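Local coordinates for protein PelD (Pseudomonas aeruginosa, PDB 4EU0) that binds cyclic di-GMP mainly through its GGDEF-like domain and probably acts as a signalling effector in pellicle formation, at residues A[188-193]-A[203-208]; A[208-213]-A[243-248]; A[238-243]-A[267-272]. All blocks are in the same frame, centred on the assembly; numbering follows the deposited sequence.

Contact 1: residues A[188-193]-A[203-208]; sequences YAFELT and RLLEGS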
loop_
_atom_site.group_PDB
_atom_site.type_symbol
_atom_site.label_atom_id
_atom_site.label_comp_id
_atom_site.label_asym_id
_atom_site.label_seq_id
_atom_site.Cartn_x
_atom_site.Cartn_y
_atom_site.Cartn_z
ATOM N N TYR A 188 -7.865 11.716 -5.395
ATOM C CA TYR A 188 -8.360 13.065 -5.604
ATOM C C TYR A 188 -7.298 13.889 -6.303
ATOM O O TYR A 188 -6.111 13.779 -5.991
ATOM C CB TYR A 188 -8.684 13.741 -4.275
ATOM C CG TYR A 188 -10.021 13.360 -3.672
ATOM C CD1 TYR A 188 -11.194 13.941 -4.128
ATOM C CD2 TYR A 188 -10.101 12.453 -2.609
ATOM C CE1 TYR A 188 -12.437 13.606 -3.566
ATOM C CE2 TYR A 188 -11.340 12.108 -2.036
ATOM C CZ TYR A 188 -12.495 12.692 -2.523
ATOM O OH TYR A 188 -13.717 12.388 -1.980
ATOM N N ALA A 189 -7.738 14.726 -7.230
ATOM C CA ALA A 189 -6.855 15.729 -7.819
ATOM C C ALA A 189 -7.450 17.084 -7.519
ATOM O O ALA A 189 -8.586 17.359 -7.915
ATOM C CB ALA A 189 -6.737 15.518 -9.304
ATOM N N PHE A 190 -6.696 17.927 -6.817
ATOM C CA PHE A 190 -7.132 19.291 -6.554
ATOM C C PHE A 190 -6.403 20.220 -7.503
ATOM O O PHE A 190 -5.192 20.412 -7.383
ATOM C CB PHE A 190 -6.882 19.678 -5.090
ATOM C CG PHE A 190 -7.591 18.799 -4.101
ATOM C CD1 PHE A 190 -8.900 19.070 -3.728
ATOM C CD2 PHE A 190 -6.945 17.713 -3.516
ATOM C CE1 PHE A 190 -9.579 18.256 -2.816
ATOM C CE2 PHE A 190 -7.607 16.897 -2.583
ATOM C CZ PHE A 190 -8.919 17.166 -2.233
ATOM N N GLU A 191 -7.131 20.760 -8.479
ATOM C CA GLU A 191 -6.548 21.675 -9.441
ATOM C C GLU A 191 -6.776 23.097 -8.952
ATOM O O GLU A 191 -7.906 23.498 -8.699
ATOM C CB GLU A 191 -7.170 21.475 -10.822
ATOM C CG GLU A 191 -6.559 22.372 -11.892
ATOM C CD GLU A 191 -7.314 22.344 -13.211
ATOM O OE1 GLU A 191 -8.422 21.765 -13.281
ATOM O OE2 GLU A 191 -6.787 22.923 -14.187
ATOM N N LEU A 192 -5.689 23.844 -8.792
ATOM C CA LEU A 192 -5.772 25.161 -8.182
ATOM C C LEU A 192 -5.711 26.230 -9.263
ATOM O O LEU A 192 -4.639 26.556 -9.780
ATOM C CB LEU A 192 -4.675 25.336 -7.122
ATOM C CG LEU A 192 -4.522 24.146 -6.156
ATOM C CD1 LEU A 192 -3.476 24.453 -5.083
ATOM C CD2 LEU A 192 -5.834 23.750 -5.512
ATOM N N THR A 193 -6.878 26.770 -9.598
ATOM C CA THR A 193 -7.040 27.602 -10.787
ATOM C C THR A 193 -6.861 29.093 -10.534
ATOM O O THR A 193 -6.802 29.880 -11.481
ATOM C CB THR A 193 -8.412 27.360 -11.454
ATOM O OG1 THR A 193 -9.457 27.836 -10.598
ATOM C CG2 THR A 193 -8.615 25.882 -11.723
ATOM N N ARG A 203 -0.674 24.501 0.632
ATOM C CA ARG A 203 -0.061 24.266 1.933
ATOM C C ARG A 203 -1.054 23.665 2.917
ATOM O O ARG A 203 -0.690 22.807 3.729
ATOM C CB ARG A 203 0.546 25.550 2.492
ATOM C CG ARG A 203 1.832 25.936 1.807
ATOM C CD ARG A 203 2.282 27.317 2.219
ATOM N NE ARG A 203 3.590 27.645 1.653
ATOM C CZ ARG A 203 4.754 27.325 2.209
ATOM N NH1 ARG A 203 4.793 26.674 3.367
ATOM N NH2 ARG A 203 5.886 27.669 1.609
ATOM N N LEU A 204 -2.307 24.124 2.854
ATOM C CA LEU A 204 -3.345 23.564 3.715
ATOM C C LEU A 204 -3.620 22.104 3.343
ATOM O O LEU A 204 -3.753 21.246 4.209
ATOM C CB LEU A 204 -4.625 24.422 3.668
ATOM C CG LEU A 204 -5.678 24.118 4.740
ATOM C CD1 LEU A 204 -5.205 24.549 6.119
ATOM C CD2 LEU A 204 -7.001 24.795 4.399
ATOM N N LEU A 205 -3.692 21.821 2.047
ATOM C CA LEU A 205 -3.896 20.445 1.586
ATOM C C LEU A 205 -2.723 19.547 2.012
ATOM O O LEU A 205 -2.935 18.438 2.517
ATOM C CB LEU A 205 -4.115 20.421 0.068
ATOM C CG LEU A 205 -5.457 20.966 -0.423
ATOM C CD1 LEU A 205 -5.387 21.168 -1.937
ATOM C CD2 LEU A 205 -6.630 20.026 -0.037
ATOM N N GLU A 206 -1.493 20.038 1.861
ATOM C CA GLU A 206 -0.321 19.289 2.322
ATOM C C GLU A 206 -0.395 18.964 3.812
ATOM O O GLU A 206 -0.102 17.847 4.212
ATOM C CB GLU A 206 0.978 20.040 2.021
ATOM C CG GLU A 206 1.280 20.184 0.529
ATOM C CD GLU A 206 2.510 21.040 0.291
ATOM O OE1 GLU A 206 3.486 20.922 1.072
ATOM O OE2 GLU A 206 2.507 21.836 -0.666
ATOM N N GLY A 207 -0.812 19.934 4.624
ATOM C CA GLY A 207 -0.843 19.749 6.071
ATOM C C GLY A 207 -1.920 18.782 6.531
ATOM O O GLY A 207 -1.855 18.276 7.649
ATOM N N SER A 208 -2.894 18.517 5.661
ATOM C CA SER A 208 -4.041 17.660 5.989
ATOM C C SER A 208 -3.714 16.172 5.891
ATOM O O SER A 208 -4.525 15.324 6.305
ATOM C CB SER A 208 -5.213 17.959 5.043
ATOM O OG SER A 208 -5.006 17.387 3.769
#
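Three donors converge on the carbonyl oxygen of Leu205: Ser208 OG donates to Leu205 O at 2.6 Å, Ser208 N to the same oxygen at 3.1 Å, and Gln215 NE2 adds a third bond. Ser208 can reach back because its hydroxyl is rotated between backbone N and carbonyl carbon (chi1 76°). The other end of Leu205 does the packing. Its CD2 methyl sits over the face of the Phe190 ring, 4.1 Å from the ring centroid and only 7° off the normal, a CH-pi contact. The sister methyl CD1 rests against the root of the same side chain, with Leu205 CD1 to Phe190 CB at 3.8 Å. Helix 198-207, the next element in the chain after strand 185-192, packs on one face of the antiparallel sheet of the GGDEF domain. Farther along that strand Leu192 makes a lighter touch, its CD2 4.4 Å from Leu205 CD1. All three touching side chains are buried, and Leu227 and Val229 of the adjoining strand 225-231 extend the apolar surface around Leu205 and Phe190, while Leu246 of helix 236-253 also packs on Phe190.

Contact 2: residues A[208-213]-A[243-248]; sequences SQRGLD and LQRLRI. With C2E (9,9'-[(2R,3R,3aS,5S,7aR,9R,10R,10aS,12S,14aR)-3,5,10,12-tetrahydroxy-5,12-dioxidooctahydro-2H,7H-difuro[3,2-d:3',2'-j][1,3,7,9,2,8]tetraoxadiphosphacyclododecine-2,9-diyl]bis(2-amino-1,9-dihydro-6H-purin-6-one)), chain B.
Ser208 and Leu246 bring the two backbones closest, CA to CA 7.4 Å, where the loop leaving helix 198-207 passes helix 236-253 before folding into a type II' turn from Arg210 to Asp213. From the helix Arg245 sends its guanidinium to the loop: NH2 donates to Ser208 O at 2.8 Å, in the carbonyl plane. The same NH2 also donates to O6 of a cyclic di-GMP guanine at 2.7 Å, while Arg245 NE reaches N7 of that base at 2.9 Å, so one group holds both the loop and the Hoogsteen edge. A bend at chi3 (73°) turns it this way. Arg210 lies flat on Arg245, guanidinium centres 3.8 Å apart and planes 14° off parallel. Arg210 NH1 donates to O1P of the ligand at 2.9 Å. At the Watson-Crick edge of the first guanine, Asp213 OD1 accepts from N2 at 3.0 Å; OD2 faces N1, at a doubtfully short distance. Leu246 CD1 also packs on Ser208 CB at 3.6 Å. Arg210 and Asp213 are the Arg and Asp of an RxxD motif, as in the inhibitory sites of GGDEF domains. Arg210 lies between Arg245 and the second guanine, whereas Arg245 is bonded edge-on to the first; the phosphate oxygen and the acceptors N7 and O6 probably offset the two paired positive charges.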
loop_
_atom_site.group_PDB
_atom_site.type_symbol
_atom_site.label_atom_id
_atom_site.label_comp_id
_atom_site.label_asym_id
_atom_site.label_seq_id
_atom_site.Cartn_x
_atom_site.Cartn_y
_atom_site.Cartn_z
ATOM N N SER A 208 -2.894 18.517 5.661
ATOM C CA SER A 208 -4.041 17.660 5.989
ATOM C C SER A 208 -3.714 16.172 5.891
ATOM O O SER A 208 -4.525 15.324 6.305
ATOM C CB SER A 208 -5.213 17.959 5.043
ATOM O OG SER A 208 -5.006 17.387 3.769
ATOM N N GLN A 209 -2.549 15.851 5.328
ATOM C CA GLN A 209 -2.198 14.450 5.072
ATOM C C GLN A 209 -2.272 13.626 6.350
ATOM O O GLN A 209 -1.759 14.031 7.397
ATOM C CB GLN A 209 -0.804 14.348 4.465
ATOM C CG GLN A 209 -0.480 12.948 3.963
ATOM C CD GLN A 209 0.880 12.859 3.327
ATOM O OE1 GLN A 209 1.150 13.520 2.323
ATOM N NE2 GLN A 209 1.747 12.032 3.897
ATOM N N ARG A 210 -2.887 12.452 6.233
ATOM C CA ARG A 210 -3.174 11.591 7.359
ATOM C C ARG A 210 -2.891 10.141 6.984
ATOM O O ARG A 210 -3.203 9.716 5.873
ATOM C CB ARG A 210 -4.646 11.758 7.771
ATOM C CG ARG A 210 -5.137 10.803 8.842
ATOM C CD ARG A 210 -6.606 11.069 9.240
ATOM N NE ARG A 210 -6.793 12.278 10.042
ATOM C CZ ARG A 210 -7.964 12.665 10.558
ATOM N NH1 ARG A 210 -9.061 11.942 10.359
ATOM N NH2 ARG A 210 -8.040 13.779 11.272
ATOM N N GLY A 211 -2.302 9.399 7.918
ATOM C CA GLY A 211 -2.139 7.943 7.774
ATOM C C GLY A 211 -1.387 7.513 6.532
ATOM O O GLY A 211 -0.317 8.059 6.222
ATOM N N LEU A 212 -1.942 6.527 5.819
ATOM C CA LEU A 212 -1.302 5.974 4.626
ATOM C C LEU A 212 -1.503 6.807 3.369
ATOM O O LEU A 212 -0.946 6.486 2.323
ATOM C CB LEU A 212 -1.771 4.542 4.361
ATOM C CG LEU A 212 -1.457 3.534 5.457
ATOM C CD1 LEU A 212 -2.278 2.284 5.241
ATOM C CD2 LEU A 212 0.043 3.231 5.472
ATOM N N ASP A 213 -2.287 7.884 3.471
ATOM C CA ASP A 213 -2.502 8.737 2.306
ATOM C C ASP A 213 -1.176 9.324 1.846
ATOM O O ASP A 213 -0.311 9.666 2.674
ATOM C CB ASP A 213 -3.460 9.883 2.605
ATOM C CG ASP A 213 -4.857 9.413 2.997
ATOM O OD1 ASP A 213 -5.169 8.199 2.963
ATOM O OD2 ASP A 213 -5.663 10.296 3.347
ATOM N N LEU A 243 -13.354 14.513 2.433
ATOM C CA LEU A 243 -13.686 15.836 1.894
ATOM C C LEU A 243 -14.431 16.682 2.922
ATOM O O LEU A 243 -14.203 17.891 3.000
ATOM C CB LEU A 243 -14.481 15.744 0.586
ATOM C CG LEU A 243 -14.387 16.998 -0.310
ATOM C CD1 LEU A 243 -13.054 17.774 -0.224
ATOM C CD2 LEU A 243 -14.646 16.591 -1.726
ATOM N N GLN A 244 -15.313 16.050 3.702
ATOM C CA GLN A 244 -16.059 16.752 4.743
ATOM C C GLN A 244 -15.068 17.327 5.762
ATOM O O GLN A 244 -15.238 18.459 6.225
ATOM C CB GLN A 244 -17.102 15.839 5.413
ATOM C CG GLN A 244 -18.071 16.577 6.353
ATOM C CD GLN A 244 -19.105 15.672 7.008
ATOM O OE1 GLN A 244 -18.807 14.543 7.399
ATOM N NE2 GLN A 244 -20.324 16.180 7.156
ATOM N N ARG A 245 -14.025 16.559 6.079
ATOM C CA ARG A 245 -13.005 17.025 7.030
ATOM C C ARG A 245 -12.194 18.170 6.430
ATOM O O ARG A 245 -11.855 19.137 7.126
ATOM C CB ARG A 245 -12.087 15.884 7.473
ATOM C CG ARG A 245 -11.044 16.310 8.514
ATOM C CD ARG A 245 -10.166 15.158 8.992
ATOM N NE ARG A 245 -9.178 14.704 8.006
ATOM C CZ ARG A 245 -7.978 15.255 7.807
ATOM N NH1 ARG A 245 -7.599 16.336 8.487
ATOM N NH2 ARG A 245 -7.148 14.725 6.910
ATOM N N LEU A 246 -11.878 18.050 5.139
ATOM C CA LEU A 246 -11.178 19.107 4.418
ATOM C C LEU A 246 -11.957 20.408 4.391
ATOM O O LEU A 246 -11.387 21.477 4.575
ATOM C CB LEU A 246 -10.892 18.686 2.979
ATOM C CG LEU A 246 -9.460 18.479 2.521
ATOM C CD1 LEU A 246 -8.548 17.847 3.582
ATOM C CD2 LEU A 246 -9.425 17.712 1.205
ATOM N N ARG A 247 -13.261 20.327 4.142
ATOM C CA ARG A 247 -14.070 21.541 4.112
ATOM C C ARG A 247 -14.052 22.281 5.452
ATOM O O ARG A 247 -14.036 23.505 5.473
ATOM C CB ARG A 247 -15.493 21.246 3.621
ATOM C CG ARG A 247 -15.482 20.719 2.187
ATOM C CD ARG A 247 -16.804 20.931 1.495
ATOM N NE ARG A 247 -16.816 20.406 0.128
ATOM C CZ ARG A 247 -16.587 21.130 -0.963
ATOM N NH1 ARG A 247 -16.316 22.426 -0.865
ATOM N NH2 ARG A 247 -16.643 20.552 -2.162
ATOM N N ILE A 248 -14.008 21.532 6.554
ATOM C CA ILE A 248 -13.978 22.122 7.897
ATOM C C ILE A 248 -12.647 22.845 8.093
ATOM O O ILE A 248 -12.613 23.968 8.603
ATOM C CB ILE A 248 -14.209 21.062 9.002
ATOM C CG1 ILE A 248 -15.664 20.567 8.969
ATOM C CG2 ILE A 248 -13.869 21.629 10.402
ATOM C CD1 ILE A 248 -15.906 19.302 9.776
HETATM P P1 C2E B . -12.953 12.289 11.098
HETATM O O2P C2E B . -14.215 13.123 11.112
HETATM O O1P C2E B . -11.615 12.982 11.079
HETATM O "O5'" C2E B . -13.007 11.269 9.870
HETATM C "C5'" C2E B . -14.167 10.493 9.577
HETATM C "C4'" C2E B . -13.861 9.434 8.522
HETATM O "O4'" C2E B . -13.629 10.057 7.248
HETATM C "C3'" C2E B . -12.626 8.582 8.794
HETATM O "O3'" C2E B . -12.868 7.412 9.582
HETATM C "C2'" C2E B . -12.201 8.189 7.402
HETATM O "O2'" C2E B . -13.046 7.126 6.949
HETATM C "C1'" C2E B . -12.531 9.424 6.593
HETATM N N9 C2E B . -11.366 10.353 6.552
HETATM C C8 C2E B . -11.283 11.555 7.149
HETATM N N7 C2E B . -10.083 12.143 6.900
HETATM C C5 C2E B . -9.398 11.293 6.114
HETATM C C6 C2E B . -8.068 11.274 5.488
HETATM O O6 C2E B . -7.234 12.324 5.653
HETATM N N1 C2E B . -7.715 10.198 4.749
HETATM C C2 C2E B . -8.529 9.121 4.580
HETATM N N2 C2E B . -8.078 8.090 3.832
HETATM N N3 C2E B . -9.773 9.071 5.135
HETATM C C4 C2E B . -10.240 10.105 5.892
HETATM P P11 C2E B . -11.676 6.786 10.467
HETATM O O21 C2E B . -12.157 5.486 11.092
HETATM O O11 C2E B . -10.360 6.785 9.718
HETATM O O5A C2E B . -11.569 7.849 11.664
HETATM C C5A C2E B . -12.699 8.129 12.489
HETATM C C4A C2E B . -12.336 9.255 13.437
HETATM O O4A C2E B . -11.169 8.919 14.188
HETATM C C3A C2E B . -11.943 10.516 12.695
HETATM O O3A C2E B . -13.059 11.319 12.372
HETATM C C2A C2E B . -11.014 11.220 13.648
HETATM O O2A C2E B . -11.763 11.913 14.656
HETATM C C1A C2E B . -10.291 10.045 14.271
HETATM N N91 C2E B . -9.023 9.785 13.535
HETATM C C81 C2E B . -8.769 8.774 12.684
HETATM N N71 C2E B . -7.500 8.837 12.205
HETATM C C51 C2E B . -6.920 9.919 12.760
HETATM C C61 C2E B . -5.592 10.580 12.702
HETATM O O61 C2E B . -4.592 10.088 11.927
HETATM N N11 C2E B . -5.402 11.695 13.441
HETATM C C21 C2E B . -6.379 12.217 14.226
HETATM N N21 C2E B . -6.115 13.338 14.942
HETATM N N31 C2E B . -7.613 11.657 14.328
HETATM C C41 C2E B . -7.929 10.535 13.633
#

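Contact 3: residues A[238-243]-A[267-272]; sequences GSQGYL and IRQYEL. With C2E (9,9'-[(2R,3R,3aS,5S,7aR,9R,10R,10aS,12S,14aR)-3,5,10,12-tetrahydroxy-5,12-dioxidooctahydro-2H,7H-difuro[3,2-d:3',2'-j][1,3,7,9,2,8]tetraoxadiphosphacyclododecine-2,9-diyl]bis(2-amino-1,9-dihydro-6H-purin-6-one)), chain B.
Leu243 and Ile267 meet tip to tip, Leu243 CD2 lying 4.1 Å from Ile267 CD1, and close the apolar end of this contact between helix and strand. The polar end is more open. There Gln269, extended from the strand, donates through NE2 to Gln240 OE1 at 3.1 Å, almost straight on to the oxygen (C=O...N angle 177°), with the two amide planes only 16° apart. Gln240 gets there by bending at chi2. Water takes over beyond this one direct bond: one molecule donates to Gln269 OE1 at 3.0 Å and makes a weak bond with Gln240 NE2, and a second sits 2.7 Å from Glu271 OE2 and close to both glutamines. The far side of the helix is the snug one, against cyclic di-GMP. Having no side chains, Gly238 and Gly241 let the ribose come right up to the backbone, with Gly241 CA 3.5 Å from C2E O4', while Tyr242 CD1 comes within 3.3 Å of guanine O6. Segment 238-243 of helix 236-253 runs at 157° to segment 267-272 of the edge strand, nearly antiparallel, its ligand-binding side turned from the strand, and Tyr188 of the adjoining strand 185-192 fills in between, bonded by its hydroxyl to Ser239 O.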
loop_
_atom_site.group_PDB
_atom_site.type_symbol
_atom_site.label_atom_id
_atom_site.label_comp_id
_atom_site.label_asym_id
_atom_site.label_seq_id
_atom_site.Cartn_x
_atom_site.Cartn_y
_atom_site.Cartn_z
ATOM N N GLY A 238 -15.595 6.592 3.489
ATOM C CA GLY A 238 -14.359 7.229 3.972
ATOM C C GLY A 238 -13.892 8.381 3.106
ATOM O O GLY A 238 -13.510 9.434 3.609
ATOM N N SER A 239 -13.926 8.171 1.795
ATOM C CA SER A 239 -13.433 9.160 0.839
ATOM C C SER A 239 -14.292 10.415 0.846
ATOM O O SER A 239 -13.796 11.514 0.599
ATOM C CB SER A 239 -13.383 8.552 -0.557
ATOM O OG SER A 239 -12.283 7.668 -0.637
ATOM N N GLN A 240 -15.579 10.243 1.131
ATOM C CA GLN A 240 -16.468 11.384 1.265
ATOM C C GLN A 240 -16.245 12.059 2.617
ATOM O O GLN A 240 -16.231 13.290 2.701
ATOM C CB GLN A 240 -17.923 10.974 1.031
ATOM C CG GLN A 240 -18.115 10.309 -0.350
ATOM C CD GLN A 240 -17.745 11.227 -1.516
ATOM O OE1 GLN A 240 -16.946 10.862 -2.389
ATOM N NE2 GLN A 240 -18.311 12.424 -1.526
ATOM N N GLY A 241 -15.989 11.251 3.645
ATOM C CA GLY A 241 -15.597 11.754 4.968
ATOM C C GLY A 241 -14.345 12.621 4.946
ATOM O O GLY A 241 -14.250 13.618 5.674
ATOM N N TYR A 242 -13.377 12.228 4.126
ATOM C CA TYR A 242 -12.158 13.010 3.930
ATOM C C TYR A 242 -12.485 14.412 3.433
ATOM O O TYR A 242 -11.969 15.393 3.966
ATOM C CB TYR A 242 -11.236 12.281 2.952
ATOM C CG TYR A 242 -10.087 13.084 2.396
ATOM C CD1 TYR A 242 -9.036 13.497 3.206
ATOM C CD2 TYR A 242 -10.040 13.387 1.042
ATOM C CE1 TYR A 242 -7.964 14.223 2.674
ATOM C CE2 TYR A 242 -9.004 14.081 0.495
ATOM C CZ TYR A 242 -7.953 14.492 1.306
ATOM O OH TYR A 242 -6.902 15.196 0.768
ATOM N N LEU A 243 -13.354 14.513 2.433
ATOM C CA LEU A 243 -13.686 15.836 1.894
ATOM C C LEU A 243 -14.431 16.682 2.922
ATOM O O LEU A 243 -14.203 17.891 3.000
ATOM C CB LEU A 243 -14.481 15.744 0.586
ATOM C CG LEU A 243 -14.387 16.998 -0.310
ATOM C CD1 LEU A 243 -13.054 17.774 -0.224
ATOM C CD2 LEU A 243 -14.646 16.591 -1.726
ATOM N N ILE A 267 -12.181 20.208 -7.944
ATOM C CA ILE A 267 -12.007 18.848 -7.406
ATOM C C ILE A 267 -12.352 17.793 -8.459
ATOM O O ILE A 267 -13.413 17.844 -9.071
ATOM C CB ILE A 267 -12.916 18.597 -6.172
ATOM C CG1 ILE A 267 -12.680 19.655 -5.088
ATOM C CG2 ILE A 267 -12.706 17.179 -5.608
ATOM C CD1 ILE A 267 -13.888 19.822 -4.157
ATOM N N ARG A 268 -11.440 16.848 -8.655
ATOM C CA ARG A 268 -11.659 15.729 -9.551
ATOM C C ARG A 268 -11.370 14.477 -8.754
ATOM O O ARG A 268 -10.375 14.406 -8.050
ATOM C CB ARG A 268 -10.718 15.823 -10.762
ATOM C CG ARG A 268 -10.929 17.053 -11.655
ATOM C CD ARG A 268 -9.575 17.537 -12.235
ATOM N NE ARG A 268 -9.667 18.750 -13.066
ATOM C CZ ARG A 268 -10.405 18.834 -14.169
ATOM N NH1 ARG A 268 -11.122 17.794 -14.555
ATOM N NH2 ARG A 268 -10.443 19.954 -14.884
ATOM N N GLN A 269 -12.259 13.497 -8.846
ATOM C CA GLN A 269 -12.167 12.286 -8.037
ATOM C C GLN A 269 -12.163 11.065 -8.940
ATOM O O GLN A 269 -12.883 11.023 -9.937
ATOM C CB GLN A 269 -13.359 12.237 -7.072
ATOM C CG GLN A 269 -13.360 11.092 -6.082
ATOM C CD GLN A 269 -14.571 11.112 -5.145
ATOM O OE1 GLN A 269 -15.253 12.123 -4.992
ATOM N NE2 GLN A 269 -14.820 9.986 -4.498
ATOM N N TYR A 270 -11.339 10.083 -8.593
ATOM C CA TYR A 270 -11.292 8.815 -9.304
ATOM C C TYR A 270 -11.337 7.678 -8.289
ATOM O O TYR A 270 -10.416 7.520 -7.487
ATOM C CB TYR A 270 -10.017 8.739 -10.152
ATOM C CG TYR A 270 -9.885 7.475 -10.970
ATOM C CD1 TYR A 270 -10.355 7.418 -12.280
ATOM C CD2 TYR A 270 -9.287 6.338 -10.432
ATOM C CE1 TYR A 270 -10.229 6.264 -13.034
ATOM C CE2 TYR A 270 -9.159 5.170 -11.180
ATOM C CZ TYR A 270 -9.639 5.145 -12.476
ATOM O OH TYR A 270 -9.522 3.995 -13.224
ATOM N N GLU A 271 -12.404 6.880 -8.327
ATOM C CA GLU A 271 -12.509 5.733 -7.416
ATOM C C GLU A 271 -11.898 4.510 -8.074
ATOM O O GLU A 271 -12.296 4.131 -9.181
ATOM C CB GLU A 271 -13.966 5.452 -7.038
ATOM C CG GLU A 271 -14.552 6.410 -6.004
ATOM C CD GLU A 271 -15.848 5.891 -5.399
ATOM O OE1 GLU A 271 -16.174 4.707 -5.622
ATOM O OE2 GLU A 271 -16.539 6.657 -4.696
ATOM N N LEU A 272 -10.921 3.904 -7.404
ATOM C CA LEU A 272 -10.243 2.727 -7.945
ATOM C C LEU A 272 -11.195 1.548 -7.856
ATOM O O LEU A 272 -11.829 1.335 -6.824
ATOM C CB LEU A 272 -8.940 2.437 -7.186
ATOM C CG LEU A 272 -7.696 3.255 -7.557
ATOM C CD1 LEU A 272 -7.790 4.720 -7.112
ATOM C CD2 LEU A 272 -6.451 2.618 -6.960
HETATM P P1 C2E B . -12.953 12.289 11.098
HETATM O O2P C2E B . -14.215 13.123 11.112
HETATM O O1P C2E B . -11.615 12.982 11.079
HETATM O "O5'" C2E B . -13.007 11.269 9.870
HETATM C "C5'" C2E B . -14.167 10.493 9.577
HETATM C "C4'" C2E B . -13.861 9.434 8.522
HETATM O "O4'" C2E B . -13.629 10.057 7.248
HETATM C "C3'" C2E B . -12.626 8.582 8.794
HETATM O "O3'" C2E B . -12.868 7.412 9.582
HETATM C "C2'" C2E B . -12.201 8.189 7.402
HETATM O "O2'" C2E B . -13.046 7.126 6.949
HETATM C "C1'" C2E B . -12.531 9.424 6.593
HETATM N N9 C2E B . -11.366 10.353 6.552
HETATM C C8 C2E B . -11.283 11.555 7.149
HETATM N N7 C2E B . -10.083 12.143 6.900
HETATM C C5 C2E B . -9.398 11.293 6.114
HETATM C C6 C2E B . -8.068 11.274 5.488
HETATM O O6 C2E B . -7.234 12.324 5.653
HETATM N N1 C2E B . -7.715 10.198 4.749
HETATM C C2 C2E B . -8.529 9.121 4.580
HETATM N N2 C2E B . -8.078 8.090 3.832
HETATM N N3 C2E B . -9.773 9.071 5.135
HETATM C C4 C2E B . -10.240 10.105 5.892
HETATM P P11 C2E B . -11.676 6.786 10.467
HETATM O O21 C2E B . -12.157 5.486 11.092
HETATM O O11 C2E B . -10.360 6.785 9.718
HETATM O O5A C2E B . -11.569 7.849 11.664
HETATM C C5A C2E B . -12.699 8.129 12.489
HETATM C C4A C2E B . -12.336 9.255 13.437
HETATM O O4A C2E B . -11.169 8.919 14.188
HETATM C C3A C2E B . -11.943 10.516 12.695
HETATM O O3A C2E B . -13.059 11.319 12.372
HETATM C C2A C2E B . -11.014 11.220 13.648
HETATM O O2A C2E B . -11.763 11.913 14.656
HETATM C C1A C2E B . -10.291 10.045 14.271
HETATM N N91 C2E B . -9.023 9.785 13.535
HETATM C C81 C2E B . -8.769 8.774 12.684
HETATM N N71 C2E B . -7.500 8.837 12.205
HETATM C C51 C2E B . -6.920 9.919 12.760
HETATM C C61 C2E B . -5.592 10.580 12.702
HETATM O O61 C2E B . -4.592 10.088 11.927
HETATM N N11 C2E B . -5.402 11.695 13.441
HETATM C C21 C2E B . -6.379 12.217 14.226
HETATM N N21 C2E B . -6.115 13.338 14.942
HETATM N N31 C2E B . -7.613 11.657 14.328
HETATM C C41 C2E B . -7.929 10.535 13.633
HETATM O O HOH W 1 -16.005 13.796 -2.590
HETATM O O HOH W 2 -15.990 8.412 -2.693
#

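In the fold
All three contacts lie in the GGDEF domain. Contact 1 closes first along the chain, contact 2 opens from the shared Ser208, and contacts 2 and 3 interleave, sharing Leu243 and helix 236-253. Centres are about 10 Å apart for contacts 1 and 2 and for contacts 2 and 3, and about 13 Å for contacts 1 and 3. Contacts 1 and 3 both stand on the same antiparallel sheet, through neighbouring strands 185-192 and 265-272. Phe190 and Leu205 of contact 1 pack on Leu246 of contact 2. Helices 198-207 and 236-253 pack on the same sheet, and contacts 2 and 3 present cyclic di-GMP with adjacent parts of one pocket.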